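Local coordinates for putative N-acetylmuramoyl-L-alanine amidase,autolysin cwp6 (Peptoclostridium difficile, PDB 5J72), which probably hydrolyses the amide bond between N-acetylmuramic acid and L-alanine in peptidoglycan, and carries a CWB2 module that anchors it to the cell wall, at residues S206-G212 against V231-G237; I543-V547 against N595-I600; E74-I78 against L89-L94; V258-A264 against L308-I314. All blocks are in the same frame, centred on the assembly; numbering follows the deposited sequence.

Interaction 1 (S206-G212 against V231-G237); sequences SDVIIIG and VNVTRIG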
# COMPACT_ATOMS: atom_id res chain seq x y z
N SER A 206 19.16 0.15 24.77
CA SER A 206 20.49 -0.40 25.15
C SER A 206 21.34 -0.47 23.87
O SER A 206 22.57 -0.48 23.94
CB SER A 206 20.35 -1.86 25.60
OG SER A 206 19.76 -1.89 26.87
N ASP A 207 20.69 -0.56 22.69
CA ASP A 207 21.46 -0.78 21.44
C ASP A 207 20.88 -0.02 20.28
O ASP A 207 19.64 0.03 20.13
CB ASP A 207 21.38 -2.30 21.09
CG ASP A 207 22.12 -3.22 22.04
OD1 ASP A 207 21.51 -3.65 23.04
OD2 ASP A 207 23.32 -3.50 21.80
N VAL A 208 21.71 0.59 19.47
CA VAL A 208 21.29 1.24 18.23
C VAL A 208 21.95 0.43 17.07
O VAL A 208 23.16 0.09 17.14
CB VAL A 208 21.66 2.75 18.19
CG1 VAL A 208 21.59 3.29 16.78
CG2 VAL A 208 20.71 3.55 19.08
N ILE A 209 21.17 0.13 16.02
CA ILE A 209 21.67 -0.66 14.90
C ILE A 209 21.58 0.30 13.72
O ILE A 209 20.51 0.79 13.29
CB ILE A 209 20.87 -1.98 14.67
CG1 ILE A 209 20.96 -2.89 15.87
CG2 ILE A 209 21.37 -2.72 13.39
CD1 ILE A 209 19.80 -2.63 16.94
N ILE A 210 22.75 0.65 13.19
CA ILE A 210 22.83 1.53 12.05
C ILE A 210 22.86 0.69 10.76
O ILE A 210 23.58 -0.30 10.68
CB ILE A 210 24.11 2.39 12.10
CG1 ILE A 210 24.00 3.43 13.26
CG2 ILE A 210 24.26 3.06 10.76
CD1 ILE A 210 25.35 4.00 13.60
N ILE A 211 22.04 1.08 9.79
CA ILE A 211 22.00 0.39 8.49
C ILE A 211 22.73 1.32 7.53
O ILE A 211 22.32 2.47 7.37
CB ILE A 211 20.55 0.14 8.04
CG1 ILE A 211 19.82 -0.75 9.06
CG2 ILE A 211 20.54 -0.51 6.57
CD1 ILE A 211 20.53 -2.04 9.38
N GLY A 212 23.79 0.83 6.90
CA GLY A 212 24.55 1.69 6.00
C GLY A 212 26.01 1.73 6.46
O GLY A 212 26.32 1.57 7.65
N VAL A 231 24.50 4.05 24.21
CA VAL A 231 24.21 2.69 23.78
C VAL A 231 25.39 1.98 23.09
O VAL A 231 26.35 2.61 22.70
CB VAL A 231 23.11 2.79 22.67
CG1 VAL A 231 21.78 3.29 23.26
CG2 VAL A 231 23.60 3.72 21.52
N ASN A 232 25.26 0.66 22.93
CA ASN A 232 26.15 -0.12 22.10
C ASN A 232 25.70 0.14 20.69
O ASN A 232 24.48 0.03 20.41
CB ASN A 232 25.97 -1.56 22.35
CG ASN A 232 26.44 -1.90 23.73
OD1 ASN A 232 25.80 -2.75 24.36
ND2 ASN A 232 27.46 -1.24 24.27
N VAL A 233 26.62 0.49 19.78
CA VAL A 233 26.20 0.73 18.41
C VAL A 233 26.63 -0.42 17.47
O VAL A 233 27.84 -0.67 17.33
CB VAL A 233 26.75 2.05 17.90
CG1 VAL A 233 26.43 2.19 16.42
CG2 VAL A 233 26.15 3.23 18.67
N THR A 234 25.67 -1.12 16.85
CA THR A 234 25.98 -2.19 15.90
C THR A 234 25.88 -1.59 14.54
O THR A 234 25.10 -0.64 14.31
CB THR A 234 24.96 -3.33 16.05
OG1 THR A 234 25.29 -4.05 17.25
CG2 THR A 234 24.97 -4.33 14.86
N ARG A 235 26.64 -2.10 13.56
CA ARG A 235 26.52 -1.52 12.22
C ARG A 235 26.42 -2.67 11.23
O ARG A 235 27.16 -3.65 11.34
CB ARG A 235 27.74 -0.66 11.81
CG ARG A 235 27.47 0.09 10.47
CD ARG A 235 28.71 0.84 9.95
NE ARG A 235 29.02 2.00 10.78
CZ ARG A 235 28.62 3.23 10.49
NH1 ARG A 235 27.90 3.46 9.40
NH2 ARG A 235 28.94 4.24 11.29
N ILE A 236 25.49 -2.55 10.31
CA ILE A 236 25.24 -3.57 9.27
C ILE A 236 25.26 -2.76 8.01
O ILE A 236 24.38 -1.94 7.79
CB ILE A 236 23.91 -4.29 9.42
CG1 ILE A 236 23.85 -5.06 10.77
CG2 ILE A 236 23.76 -5.27 8.23
CD1 ILE A 236 22.44 -5.41 11.16
N GLY A 237 26.26 -2.96 7.16
CA GLY A 237 26.35 -2.17 5.93
C GLY A 237 27.41 -2.80 5.04
O GLY A 237 28.51 -3.07 5.51
O HOH W 1 24.14 -2.52 19.14

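Interaction 2 (I543-V547 against N595-I600); sequences IYYKV and NNYPAI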
# COMPACT_ATOMS: atom_id res chain seq x y z
N ILE A 543 -11.87 7.25 -33.81
CA ILE A 543 -12.70 7.59 -32.69
C ILE A 543 -14.06 7.96 -33.26
O ILE A 543 -14.13 8.69 -34.24
CB ILE A 543 -12.05 8.79 -31.93
CG1 ILE A 543 -10.58 8.39 -31.47
CG2 ILE A 543 -12.95 9.22 -30.75
CD1 ILE A 543 -9.88 9.43 -30.67
N TYR A 544 -15.14 7.50 -32.64
CA TYR A 544 -16.48 7.86 -33.04
C TYR A 544 -16.97 8.99 -32.24
O TYR A 544 -16.73 9.02 -31.02
CB TYR A 544 -17.43 6.68 -32.82
CG TYR A 544 -17.17 5.61 -33.84
CD1 TYR A 544 -16.27 4.60 -33.60
CD2 TYR A 544 -17.78 5.66 -35.11
CE1 TYR A 544 -15.96 3.66 -34.56
CE2 TYR A 544 -17.47 4.74 -36.08
CZ TYR A 544 -16.56 3.74 -35.81
OH TYR A 544 -16.20 2.83 -36.77
N TYR A 545 -17.70 9.93 -32.85
CA TYR A 545 -18.22 11.02 -32.06
C TYR A 545 -19.71 11.23 -32.48
O TYR A 545 -20.15 10.51 -33.36
CB TYR A 545 -17.35 12.30 -32.23
CG TYR A 545 -17.33 12.82 -33.66
CD1 TYR A 545 -16.53 12.20 -34.63
CD2 TYR A 545 -18.11 13.90 -34.04
CE1 TYR A 545 -16.54 12.65 -35.96
CE2 TYR A 545 -18.11 14.36 -35.36
CZ TYR A 545 -17.32 13.74 -36.31
OH TYR A 545 -17.34 14.22 -37.60
N LYS A 546 -20.45 12.15 -31.85
CA LYS A 546 -21.89 12.25 -32.14
C LYS A 546 -22.15 12.90 -33.53
O LYS A 546 -21.52 13.91 -33.87
CB LYS A 546 -22.57 13.07 -31.07
CG LYS A 546 -22.57 12.44 -29.69
CD LYS A 546 -23.37 13.27 -28.77
CE LYS A 546 -23.50 12.64 -27.43
NZ LYS A 546 -24.44 13.42 -26.52
N VAL A 547 -23.05 12.32 -34.32
CA VAL A 547 -23.34 12.83 -35.66
C VAL A 547 -23.79 14.29 -35.59
O VAL A 547 -23.43 15.04 -36.47
CB VAL A 547 -24.40 11.90 -36.33
CG1 VAL A 547 -25.76 12.09 -35.66
CG2 VAL A 547 -24.47 12.18 -37.83
N ASN A 595 -26.69 9.28 -24.57
CA ASN A 595 -25.99 10.10 -23.57
C ASN A 595 -26.47 11.59 -23.67
O ASN A 595 -26.42 12.15 -24.76
CB ASN A 595 -24.50 10.06 -23.90
CG ASN A 595 -23.64 10.09 -22.67
OD1 ASN A 595 -23.87 10.95 -21.79
ND2 ASN A 595 -22.68 9.20 -22.56
N ASN A 596 -26.89 12.21 -22.57
CA ASN A 596 -27.30 13.62 -22.65
C ASN A 596 -26.07 14.52 -22.56
O ASN A 596 -26.22 15.74 -22.57
CB ASN A 596 -28.22 13.96 -21.50
CG ASN A 596 -29.50 13.20 -21.58
OD1 ASN A 596 -30.07 12.87 -20.53
ND2 ASN A 596 -30.01 12.88 -22.75
N TYR A 597 -24.85 13.93 -22.44
CA TYR A 597 -23.63 14.71 -22.32
C TYR A 597 -22.68 14.37 -23.42
O TYR A 597 -22.86 13.35 -24.09
CB TYR A 597 -23.02 14.49 -20.90
CG TYR A 597 -24.03 15.00 -19.91
CD1 TYR A 597 -24.09 16.35 -19.59
CD2 TYR A 597 -25.02 14.18 -19.42
CE1 TYR A 597 -25.12 16.87 -18.82
CE2 TYR A 597 -26.06 14.68 -18.65
CZ TYR A 597 -26.11 16.03 -18.35
OH TYR A 597 -27.13 16.53 -17.58
N PRO A 598 -21.68 15.21 -23.67
CA PRO A 598 -20.72 14.93 -24.75
C PRO A 598 -20.06 13.53 -24.53
O PRO A 598 -19.58 13.24 -23.44
CB PRO A 598 -19.71 16.08 -24.64
CG PRO A 598 -20.35 17.08 -23.83
CD PRO A 598 -21.22 16.34 -22.85
N ALA A 599 -20.01 12.72 -25.59
CA ALA A 599 -19.53 11.34 -25.52
C ALA A 599 -18.85 10.92 -26.75
O ALA A 599 -19.27 11.30 -27.83
CB ALA A 599 -20.73 10.41 -25.28
N ILE A 600 -17.78 10.14 -26.64
CA ILE A 600 -17.05 9.62 -27.77
C ILE A 600 -16.67 8.20 -27.45
O ILE A 600 -16.71 7.79 -26.27
CB ILE A 600 -15.74 10.36 -28.09
CG1 ILE A 600 -14.85 10.38 -26.80
CG2 ILE A 600 -16.06 11.84 -28.55
CD1 ILE A 600 -13.47 10.87 -27.08

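Interaction 3 (E74-I78 against L89-L94); sequences ELQSI and LNKEDL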
# COMPACT_ATOMS: atom_id res chain seq x y z
N GLU A 74 -7.67 1.66 30.49
CA GLU A 74 -6.49 1.88 31.36
C GLU A 74 -6.22 0.64 32.15
O GLU A 74 -7.14 0.07 32.75
CB GLU A 74 -6.79 3.05 32.34
CG GLU A 74 -6.99 4.33 31.52
CD GLU A 74 -7.17 5.60 32.38
OE1 GLU A 74 -6.79 5.61 33.52
OE2 GLU A 74 -7.70 6.59 31.87
N LEU A 75 -4.98 0.20 32.16
CA LEU A 75 -4.64 -1.04 32.87
C LEU A 75 -4.74 -0.84 34.39
O LEU A 75 -4.18 0.12 34.91
CB LEU A 75 -3.14 -1.41 32.53
CG LEU A 75 -2.65 -2.69 33.25
CD1 LEU A 75 -3.40 -3.96 32.89
CD2 LEU A 75 -1.12 -2.83 32.91
N GLN A 76 -5.47 -1.72 35.10
CA GLN A 76 -5.63 -1.60 36.58
C GLN A 76 -4.81 -2.60 37.37
O GLN A 76 -4.33 -2.26 38.44
CB GLN A 76 -7.07 -1.89 36.95
CG GLN A 76 -8.05 -1.05 36.08
CD GLN A 76 -7.93 0.38 36.42
OE1 GLN A 76 -8.16 0.77 37.56
NE2 GLN A 76 -7.62 1.24 35.47
N SER A 77 -4.64 -3.79 36.86
CA SER A 77 -3.99 -4.80 37.66
C SER A 77 -3.69 -6.04 36.88
O SER A 77 -4.19 -6.26 35.77
CB SER A 77 -4.93 -5.20 38.83
OG SER A 77 -6.13 -5.80 38.33
N ILE A 78 -2.83 -6.89 37.47
CA ILE A 78 -2.54 -8.19 36.89
C ILE A 78 -2.74 -9.21 37.97
O ILE A 78 -2.18 -9.05 39.07
CB ILE A 78 -1.06 -8.26 36.40
CG1 ILE A 78 -0.86 -7.29 35.24
CG2 ILE A 78 -0.75 -9.71 35.97
CD1 ILE A 78 0.63 -7.20 34.73
N LEU A 89 -1.34 -7.92 41.48
CA LEU A 89 -0.57 -6.70 41.47
C LEU A 89 -1.54 -5.57 41.10
O LEU A 89 -2.05 -5.55 39.95
CB LEU A 89 0.56 -6.74 40.40
CG LEU A 89 1.48 -8.01 40.55
CD1 LEU A 89 2.45 -8.11 39.36
CD2 LEU A 89 2.27 -7.91 41.83
N ASN A 90 -1.82 -4.64 42.02
CA ASN A 90 -2.72 -3.55 41.65
C ASN A 90 -1.91 -2.36 41.10
O ASN A 90 -0.68 -2.49 40.90
CB ASN A 90 -3.65 -3.16 42.88
CG ASN A 90 -2.90 -2.62 44.06
OD1 ASN A 90 -1.68 -2.33 44.03
ND2 ASN A 90 -3.61 -2.37 45.18
N LYS A 91 -2.56 -1.22 40.83
CA LYS A 91 -1.82 -0.07 40.22
C LYS A 91 -0.63 0.33 40.97
O LYS A 91 0.44 0.54 40.39
CB LYS A 91 -2.68 1.18 40.16
CG LYS A 91 -3.87 0.99 39.28
CD LYS A 91 -4.01 2.23 38.36
CE LYS A 91 -4.15 3.48 39.13
NZ LYS A 91 -5.24 4.33 38.50
N GLU A 92 -0.78 0.47 42.30
CA GLU A 92 0.38 0.87 43.10
C GLU A 92 1.49 -0.15 43.04
O GLU A 92 2.66 0.23 42.97
CB GLU A 92 -0.08 1.12 44.57
CG GLU A 92 1.07 1.46 45.49
CD GLU A 92 0.57 1.90 46.91
OE1 GLU A 92 1.42 2.23 47.73
OE2 GLU A 92 -0.67 1.90 47.18
N ASP A 93 1.18 -1.44 43.05
CA ASP A 93 2.26 -2.45 42.99
C ASP A 93 2.93 -2.35 41.63
O ASP A 93 4.16 -2.43 41.54
CB ASP A 93 1.68 -3.89 43.09
CG ASP A 93 0.97 -4.13 44.42
OD1 ASP A 93 0.04 -5.00 44.47
OD2 ASP A 93 1.34 -3.47 45.40
N LEU A 94 2.13 -2.22 40.56
CA LEU A 94 2.74 -2.17 39.23
C LEU A 94 3.66 -0.92 39.09
O LEU A 94 4.74 -1.03 38.48
CB LEU A 94 1.67 -2.17 38.16
CG LEU A 94 0.88 -3.45 38.08
CD1 LEU A 94 -0.31 -3.25 37.17
CD2 LEU A 94 1.75 -4.51 37.53
O HOH W 2 -6.35 3.97 35.79

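Interaction 4 (V258-A264 against L308-I314); sequences VNKIYIA and LEEAYYI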
# COMPACT_ATOMS: atom_id res chain seq x y z
N VAL A 258 15.80 -18.15 8.15
CA VAL A 258 15.35 -17.49 6.95
C VAL A 258 14.95 -18.60 5.95
O VAL A 258 15.80 -19.39 5.55
CB VAL A 258 16.45 -16.59 6.38
CG1 VAL A 258 16.12 -16.20 4.93
CG2 VAL A 258 16.56 -15.33 7.25
N ASN A 259 13.67 -18.68 5.58
CA ASN A 259 13.27 -19.70 4.61
C ASN A 259 12.37 -19.15 3.50
O ASN A 259 11.86 -19.90 2.70
CB ASN A 259 12.58 -20.85 5.31
CG ASN A 259 11.41 -20.43 6.09
OD1 ASN A 259 10.85 -19.32 5.92
ND2 ASN A 259 11.01 -21.23 7.06
N LYS A 260 12.21 -17.84 3.45
CA LYS A 260 11.40 -17.20 2.42
C LYS A 260 12.09 -15.88 2.05
O LYS A 260 12.63 -15.21 2.95
CB LYS A 260 9.98 -16.93 2.97
CG LYS A 260 9.27 -15.80 2.24
CD LYS A 260 7.70 -15.91 2.39
CE LYS A 260 7.22 -16.39 3.72
NZ LYS A 260 5.72 -16.16 3.89
N ILE A 261 12.10 -15.50 0.77
CA ILE A 261 12.67 -14.22 0.41
C ILE A 261 11.73 -13.49 -0.55
O ILE A 261 10.97 -14.09 -1.29
CB ILE A 261 14.09 -14.33 -0.23
CG1 ILE A 261 14.05 -15.19 -1.51
CG2 ILE A 261 15.07 -14.90 0.82
CD1 ILE A 261 15.43 -15.17 -2.22
N TYR A 262 11.77 -12.16 -0.48
CA TYR A 262 11.02 -11.31 -1.35
C TYR A 262 12.10 -10.59 -2.11
O TYR A 262 12.85 -9.83 -1.53
CB TYR A 262 10.18 -10.29 -0.54
CG TYR A 262 9.06 -10.99 0.22
CD1 TYR A 262 7.84 -11.28 -0.39
CD2 TYR A 262 9.21 -11.35 1.55
CE1 TYR A 262 6.81 -11.89 0.29
CE2 TYR A 262 8.18 -12.00 2.25
CZ TYR A 262 6.98 -12.26 1.61
OH TYR A 262 5.96 -12.91 2.23
N ILE A 263 12.18 -10.80 -3.45
CA ILE A 263 13.25 -10.18 -4.24
C ILE A 263 12.78 -8.91 -4.95
O ILE A 263 11.65 -8.87 -5.50
CB ILE A 263 13.69 -11.23 -5.29
CG1 ILE A 263 14.33 -12.43 -4.58
CG2 ILE A 263 14.68 -10.59 -6.25
CD1 ILE A 263 14.48 -13.67 -5.52
N ALA A 264 13.60 -7.90 -4.96
CA ALA A 264 13.32 -6.68 -5.73
C ALA A 264 14.65 -6.27 -6.41
O ALA A 264 15.74 -6.67 -5.95
CB ALA A 264 12.85 -5.52 -4.82
N LEU A 308 15.73 -22.57 1.12
CA LEU A 308 14.53 -21.73 0.98
C LEU A 308 13.27 -22.51 0.64
O LEU A 308 13.29 -23.42 -0.22
CB LEU A 308 14.74 -20.74 -0.13
CG LEU A 308 15.86 -19.79 0.09
CD1 LEU A 308 16.07 -18.96 -1.18
CD2 LEU A 308 15.49 -18.89 1.31
N GLU A 309 12.18 -22.16 1.30
CA GLU A 309 10.92 -22.76 1.00
C GLU A 309 10.21 -21.96 -0.08
O GLU A 309 9.55 -22.56 -0.92
CB GLU A 309 10.10 -22.80 2.26
CG GLU A 309 10.79 -23.74 3.24
CD GLU A 309 10.03 -23.96 4.54
OE1 GLU A 309 8.93 -23.37 4.71
OE2 GLU A 309 10.55 -24.73 5.39
N GLU A 310 10.37 -20.62 -0.09
CA GLU A 310 9.60 -19.79 -1.03
C GLU A 310 10.36 -18.58 -1.44
O GLU A 310 11.10 -18.06 -0.62
CB GLU A 310 8.28 -19.25 -0.36
CG GLU A 310 7.26 -20.31 0.03
CD GLU A 310 6.22 -19.75 1.00
OE1 GLU A 310 5.91 -20.45 1.98
OE2 GLU A 310 5.72 -18.63 0.78
N ALA A 311 10.22 -18.15 -2.72
CA ALA A 311 10.83 -16.92 -3.22
C ALA A 311 9.75 -16.18 -4.00
O ALA A 311 9.01 -16.79 -4.80
CB ALA A 311 12.01 -17.21 -4.13
N TYR A 312 9.63 -14.88 -3.79
CA TYR A 312 8.67 -14.05 -4.49
C TYR A 312 9.43 -13.01 -5.22
O TYR A 312 10.50 -12.64 -4.78
CB TYR A 312 7.68 -13.37 -3.53
CG TYR A 312 6.78 -14.37 -2.87
CD1 TYR A 312 7.14 -14.98 -1.67
CD2 TYR A 312 5.57 -14.75 -3.47
CE1 TYR A 312 6.34 -15.94 -1.08
CE2 TYR A 312 4.76 -15.73 -2.88
CZ TYR A 312 5.15 -16.31 -1.69
OH TYR A 312 4.39 -17.29 -1.10
N TYR A 313 8.93 -12.58 -6.38
CA TYR A 313 9.60 -11.56 -7.21
C TYR A 313 8.71 -10.35 -7.32
O TYR A 313 7.62 -10.45 -7.93
CB TYR A 313 9.87 -12.16 -8.62
CG TYR A 313 10.53 -13.51 -8.53
CD1 TYR A 313 11.92 -13.62 -8.40
CD2 TYR A 313 9.78 -14.68 -8.55
CE1 TYR A 313 12.52 -14.87 -8.28
CE2 TYR A 313 10.37 -15.92 -8.42
CZ TYR A 313 11.75 -16.01 -8.29
OH TYR A 313 12.34 -17.24 -8.11
N ILE A 314 9.14 -9.20 -6.82
CA ILE A 314 8.31 -8.01 -6.87
C ILE A 314 8.88 -7.13 -7.95
O ILE A 314 9.97 -6.61 -7.78
CB ILE A 314 8.33 -7.23 -5.48
CG1 ILE A 314 8.10 -8.21 -4.30
CG2 ILE A 314 7.27 -6.08 -5.47
CD1 ILE A 314 6.79 -9.07 -4.38

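Interaction 1 (S206-G212 against V231-G237)
Ile-210 sets CD1 against Val-233 CG1 at 3.5 Å, the two side chains meeting at a slant on one face of the parallel strands 207-211 and 232-236. CG1 of Ile-210 lies beside its own backbone N (chi1 -70°), which carries CD1 back along the sheet to Val-233, while CG2, on the other branch, sits over one face of the Arg-235 guanidinium, 3.9 Å from NH1. A bend at the third torsion brings that Arg-235 NH1 to Gly-212 O, 3.0 Å away. The oxygen lies near the guanidinium plane, whereas the nitrogen stands above the carbonyl plane; Val-217 O, in the loop before helix 219-228, also accepts from NH1. Glycine suits position 212, where phi is 123° and a CB would press on the preceding carbonyl.

The opposite face is aliphatic toward the C-terminal ends of the strands. Ile-209 and Ile-236 lie side by side and point the same way, CG2 of the first 3.7 Å from CD1 of the second, and Ile-211 CD1 approaches Ile-236 CB at 4.1 Å. Helices 174-180 and 241-253 pack against this row. The N-terminal part of the same face is polar: Asp-207 and Asn-232 turn their carboxylate and amide planes 56° apart, and one water bonds to Asp-207 OD2, Asn-232 O and Thr-234 OG1. Six backbone hydrogen bonds alternate along the ladder, from Asn-232 N to Ser-206 O through Gly-212 N to Ile-236 O. With helix 219-228 packed on the face of Val-208 and Ile-210, this is the closing beta-alpha-beta unit of a four-stranded parallel sheet in the CWB2 region, with 232-236 as its edge strand.

Interaction 2 (I543-V547 against N595-I600)
Tyr-544 O faces Ile-600 CA at 3.3 Å, near the end of strand 541-544 and beside the start of its antiparallel neighbour, strand 599-606. Lys-546 reaches across where the two backbones diverge. Fully extended beyond CG, it passes the small Ala-599, with CE 3.9 Å from Ala-599 N, and its ammonium group is taken up by two backbone carbonyls: NZ bonds to Asn-595 O at 2.9 Å and to Tyr-597 O at 2.9 Å. Both oxygens are approached from above their carbonyl planes, by 40° and 59°, and a lysine suits the place because its three N-H bonds can serve several acceptors. The carbonyls are presented by an Asx turn, in which Asn-595 OD1 accepts from Tyr-597 N at 3.2 Å; Ser-518 OG and Val-591 O secure the same amide from outside.

These strands belong to the mixed six-stranded sheet of the zinc-dependent amidase domain. The side chain of Tyr-544 lies about 9 Å from the zinc ion, which is held by His-460, Glu-477 and His-530, and its OH bonds to Glu-542.

Ile-600 packs its branches on Ile-543 and Tyr-545. With chi1 at 55°, its CG2 lies anti to the carbonyl carbon and is turned to Tyr-545 CB, 3.9 Å away. Ile-600 CB meets Ile-543 CG2 at 4.0 Å, and Ile-562 of helix 554-569 touches both isoleucines.

Interaction 3 (E74-I78 against L89-L94)
Ile-78 and Leu-89 form an antiparallel hydrogen-bonded pair in the beta hairpin of strands 72-82 and 86-89, just where the chain passes into helix 91-96 of the N-terminal domain. Ile-78 N reaches Leu-89 O at 2.9 Å, in the plane of that carbonyl, and Leu-89 N returns a bond to Ile-78 O at 2.8 Å. Beyond this pair the helix begins, and a capping box starts it: Asp-93 N bonds to Asn-90 OD1 at 3.2 Å, and Asn-90 N bonds in return to Asp-93 OD1, from above the carboxylate plane. Asparagine and aspartate suit these places because short polar side chains can replace the backbone partners that the first turn of a helix lacks.

The helix then lays Leu-94 over the strand. Its two methyls divide the work: CD2 meets Ile-78 CD1 at 4.0 Å, the side chains crossing at about a right angle, and CD1 rests against Ser-77 CA at 4.0 Å, with Leu-75 CD2 a little farther off. On its other edge the strand carries a classic beta bulge, Gln-76 and Ser-77 together standing opposite Asn-36 of strand 30-39.

Toward the surface the contact becomes polar. Lys-91 passes CG over Gln-76 O and then bends along its chain, so that NZ, Gln-76 NE2 and Glu-74 OE1 share one water; Glu-74 OE2 is paired with Lys-102. The Gln-76 side chain folds back on its own strand, where NE2 donates to Glu-74 O at 3.0 Å, the oxygen lying in the amide plane but met from above its carbonyl.

Interaction 4 (V258-A264 against L308-I314)
Asn-259 O receives two backbone donors at the corner the chain turns at Glu-309: Glu-309 N at 2.7 Å and Glu-310 N at 3.2 Å. From there the ladder of a parallel beta pair runs on through Ile-261 and Ile-263, whose N and O atoms bond alternately to Glu-310, Tyr-312 and Ile-314. Strands 260-265 and 308-314 are the two inner strands of a four-stranded parallel sheet in a CWB2 repeat.

On one face, charge and aromatic groups are interlocked. Tyr-312 OH donates to Glu-310 OE2 at 2.7 Å, meeting the carboxylate on its anti side. Lys-260 runs alongside Glu-310, but its NZ makes only a long salt bridge to that OE2, at 4.0 Å; its stronger partner is Asp-283, which also bonds to Tyr-262 OH. The aliphatic CD of Lys-260 lies at the edge of the Tyr-312 ring, so the residue offers carbon to the ring and charge beyond it. The rings of Tyr-262 and Tyr-312 point the same way with planes 18° apart, yet displaced so far that little of one ring covers the other, their centroids 5.3 Å from each other. Phe-357 meets Tyr-312 edge-to-face.

The opposite face is largely apolar; Ile-263, Ala-311 and Tyr-313 pack on helix 322-329, and Tyr-313 OH bonds to Gly-335 O. With CG1 between backbone N and carbonyl carbon (chi1 59°), Ile-261 turns that atom to Ala-311 CB, 3.9 Å away, a small neighbour that admits the branch. The side chains of Ile-261 and Leu-308 cross at about a right angle, their CD1 atoms 4.0 Å apart. Farther along, Ile-263 lies beside Tyr-313 and brings CD1 to within 3.6 Å of Tyr-313 CE1.

Interactions 1 and 4 are alike in kind: each is a parallel strand pair in a 2-1-3-4 sheet of the CWB2 region, and their centres lie about 25 Å apart. Their places differ, since interaction 4 joins the two inner strands and is mostly buried, with a tyrosine pair, whereas interaction 1 includes an edge strand and has a water near the start of its strands and an arginine near their other end. Interaction 3, partly buried, relies on an antiparallel hairpin and a capped helix in the N-terminal domain. Interaction 2, in the amidase domain and about 71 Å from interaction 3 between centres, is buried, and a lysine replaces the regular ladder where its strands part.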